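Local atomic coordinates of cytochrome P450 RhF (Acinetobacter radioresistens, PDB entry 6RO8), a protein that binds heme through a cysteine-ligated iron as the cytochrome P450 domain of a longer protein and probably acts as a monooxygenase. Residues 134-139 / 177-182. Residues are numbered along the deposited sequence; the frame is centred on the assembly and turned at random.
Sequences PQNLEE and LHFLGV
Phe179 carries the whole contact between 134-139 and 177-182: its ring atom CE1 is 3.7 Å from ND2 of Asn136 and 4.0 Å from CD2 of Leu137. Only 85 Å² is buried, both sides summed, and the nearest backbones, Leu137 and Phe179, lie 8.8 Å apart from CA to CA, so one ring spans most of the gap between the two helices.

Along 177-182, His178 is exposed; its imidazole stacks on Phe143 and also meets His140, both further along helix 134-155, which extends the helix pairing beyond the six residues 134-139. At Phe179 the ring reaches across because CG stands anti to the backbone N (chi1 179°). The Asn136 side chain crosses it at about a right angle, yet its amide plane is tilted just 35° from the ring plane, with ND2 approaching obliquely. ND2 itself has a polar partner, donating to Ala131 O, a bond that ties the start of helix 134-155 to the residues just before it. Leu137 contributes one methyl, CD2, which makes the apolar part of the contact, and both Leu137 and Phe179 rest on Ile386 of helix 384-401. At Leu180 the chain leaves helical geometry, and Val182 N bonds back to Leu177 O at 3.2 Å, bridging the end of helix 170-179 and the first loop residues.

Phe179 also touches the heme, and its side chain is about 10 Å from that of Cys381, the axial ligand of the iron. With this ring set between helices 134-155 and 170-179 and against the heme, the arrangement is a helix-helix junction in the predominantly helical P450 fold, built on an aromatic residue of the heme pocket wall.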
loop_
_atom_site.group_PDB
_atom_site.type_symbol
_atom_site.label_atom_id
_atom_site.label_comp_id
_atom_site.label_asym_id
_atom_site.label_seq_id
_atom_site.Cartn_x
_atom_site.Cartn_y
_atom_site.Cartn_z
ATOM N N PRO A 134 -8.106 2.431 -20.336
ATOM C CA PRO A 134 -7.129 1.413 -20.746
ATOM C C PRO A 134 -6.168 1.928 -21.803
ATOM O O PRO A 134 -5.004 1.513 -21.821
ATOM C CB PRO A 134 -8.013 0.282 -21.279
ATOM C CG PRO A 134 -9.193 1.027 -21.876
ATOM C CD PRO A 134 -9.432 2.195 -20.939
ATOM N N GLN A 135 -6.619 2.828 -22.678
ATOM C CA GLN A 135 -5.700 3.475 -23.605
ATOM C C GLN A 135 -4.558 4.146 -22.850
ATOM O O GLN A 135 -3.383 3.962 -23.181
ATOM C CB GLN A 135 -6.450 4.491 -24.479
ATOM C CG GLN A 135 -5.620 5.025 -25.619
ATOM C CD GLN A 135 -6.216 6.262 -26.277
ATOM O OE1 GLN A 135 -7.041 6.944 -25.682
ATOM N NE2 GLN A 135 -5.806 6.548 -27.507
ATOM N N ASN A 136 -4.885 4.932 -21.826
ATOM C CA ASN A 136 -3.841 5.665 -21.125
ATOM C C ASN A 136 -2.945 4.703 -20.355
ATOM O O ASN A 136 -1.723 4.865 -20.319
ATOM C CB ASN A 136 -4.470 6.710 -20.200
ATOM C CG ASN A 136 -3.427 7.598 -19.516
ATOM O OD1 ASN A 136 -2.578 8.197 -20.166
ATOM N ND2 ASN A 136 -3.471 7.649 -18.195
ATOM N N LEU A 137 -3.534 3.671 -19.762
ATOM C CA LEU A 137 -2.720 2.672 -19.085
ATOM C C LEU A 137 -1.928 1.836 -20.084
ATOM O O LEU A 137 -0.815 1.393 -19.775
ATOM C CB LEU A 137 -3.615 1.805 -18.196
ATOM C CG LEU A 137 -4.346 2.608 -17.094
ATOM C CD1 LEU A 137 -5.126 1.721 -16.150
ATOM C CD2 LEU A 137 -3.377 3.485 -16.309
ATOM N N GLU A 138 -2.461 1.648 -21.295
ATOM C CA GLU A 138 -1.742 0.877 -22.307
ATOM C C GLU A 138 -0.408 1.520 -22.642
ATOM O O GLU A 138 0.604 0.828 -22.793
ATOM C CB GLU A 138 -2.579 0.747 -23.576
ATOM C CG GLU A 138 -3.267 -0.587 -23.732
ATOM C CD GLU A 138 -4.613 -0.463 -24.430
ATOM O OE1 GLU A 138 -5.594 -1.073 -23.949
ATOM O OE2 GLU A 138 -4.689 0.240 -25.462
ATOM N N GLU A 139 -0.385 2.847 -22.785
ATOM C CA GLU A 139 0.860 3.480 -23.187
ATOM C C GLU A 139 1.830 3.543 -22.024
ATOM O O GLU A 139 3.043 3.448 -22.217
ATOM C CB GLU A 139 0.576 4.857 -23.807
ATOM C CG GLU A 139 -0.173 4.742 -25.137
ATOM C CD GLU A 139 -0.539 6.113 -25.749
ATOM O OE1 GLU A 139 -0.385 7.156 -25.062
ATOM O OE2 GLU A 139 -0.969 6.140 -26.929
ATOM N N LEU A 177 5.787 9.120 -11.129
ATOM C CA LEU A 177 6.070 10.477 -11.586
ATOM C C LEU A 177 5.526 10.701 -12.985
ATOM O O LEU A 177 4.879 11.718 -13.250
ATOM C CB LEU A 177 7.573 10.737 -11.562
ATOM C CG LEU A 177 8.182 10.623 -10.180
ATOM C CD1 LEU A 177 9.692 10.714 -10.293
ATOM C CD2 LEU A 177 7.628 11.734 -9.359
ATOM N N HIS A 178 5.742 9.736 -13.880
ATOM C CA HIS A 178 5.302 9.893 -15.264
ATOM C C HIS A 178 3.787 9.832 -15.383
ATOM O O HIS A 178 3.196 10.607 -16.140
ATOM C CB HIS A 178 5.957 8.832 -16.143
ATOM C CG HIS A 178 5.815 9.099 -17.603
ATOM N ND1 HIS A 178 6.484 10.123 -18.239
ATOM C CD2 HIS A 178 5.074 8.483 -18.554
ATOM C CE1 HIS A 178 6.161 10.126 -19.520
ATOM N NE2 HIS A 178 5.310 9.138 -19.739
ATOM N N PHE A 179 3.146 8.922 -14.653
ATOM C CA PHE A 179 1.690 8.884 -14.640
ATOM C C PHE A 179 1.111 10.197 -14.118
ATOM O O PHE A 179 0.198 10.766 -14.723
ATOM C CB PHE A 179 1.214 7.704 -13.796
ATOM C CG PHE A 179 -0.278 7.588 -13.705
ATOM C CD1 PHE A 179 -1.021 7.122 -14.792
ATOM C CD2 PHE A 179 -0.939 7.922 -12.533
ATOM C CE1 PHE A 179 -2.406 6.998 -14.701
ATOM C CE2 PHE A 179 -2.311 7.812 -12.440
ATOM C CZ PHE A 179 -3.051 7.348 -13.525
ATOM N N LEU A 180 1.608 10.675 -12.977
ATOM C CA LEU A 180 1.289 12.020 -12.535
ATOM C C LEU A 180 1.975 13.004 -13.472
ATOM O O LEU A 180 2.726 12.628 -14.370
ATOM C CB LEU A 180 1.729 12.211 -11.086
ATOM C CG LEU A 180 1.232 11.096 -10.146
ATOM C CD1 LEU A 180 1.969 11.078 -8.813
ATOM C CD2 LEU A 180 -0.256 11.232 -9.906
ATOM N N GLY A 181 1.711 14.271 -13.311
ATOM C CA GLY A 181 2.454 15.100 -14.250
ATOM C C GLY A 181 3.734 15.674 -13.668
ATOM O O GLY A 181 4.062 16.841 -13.918
ATOM N N VAL A 182 4.458 14.877 -12.891
ATOM C CA VAL A 182 5.409 15.382 -11.904
ATOM C C VAL A 182 6.826 15.165 -12.421
ATOM O O VAL A 182 7.215 14.019 -12.678
ATOM C CB VAL A 182 5.215 14.708 -10.538
ATOM C CG1 VAL A 182 6.323 15.116 -9.585
ATOM C CG2 VAL A 182 3.844 15.063 -9.962
#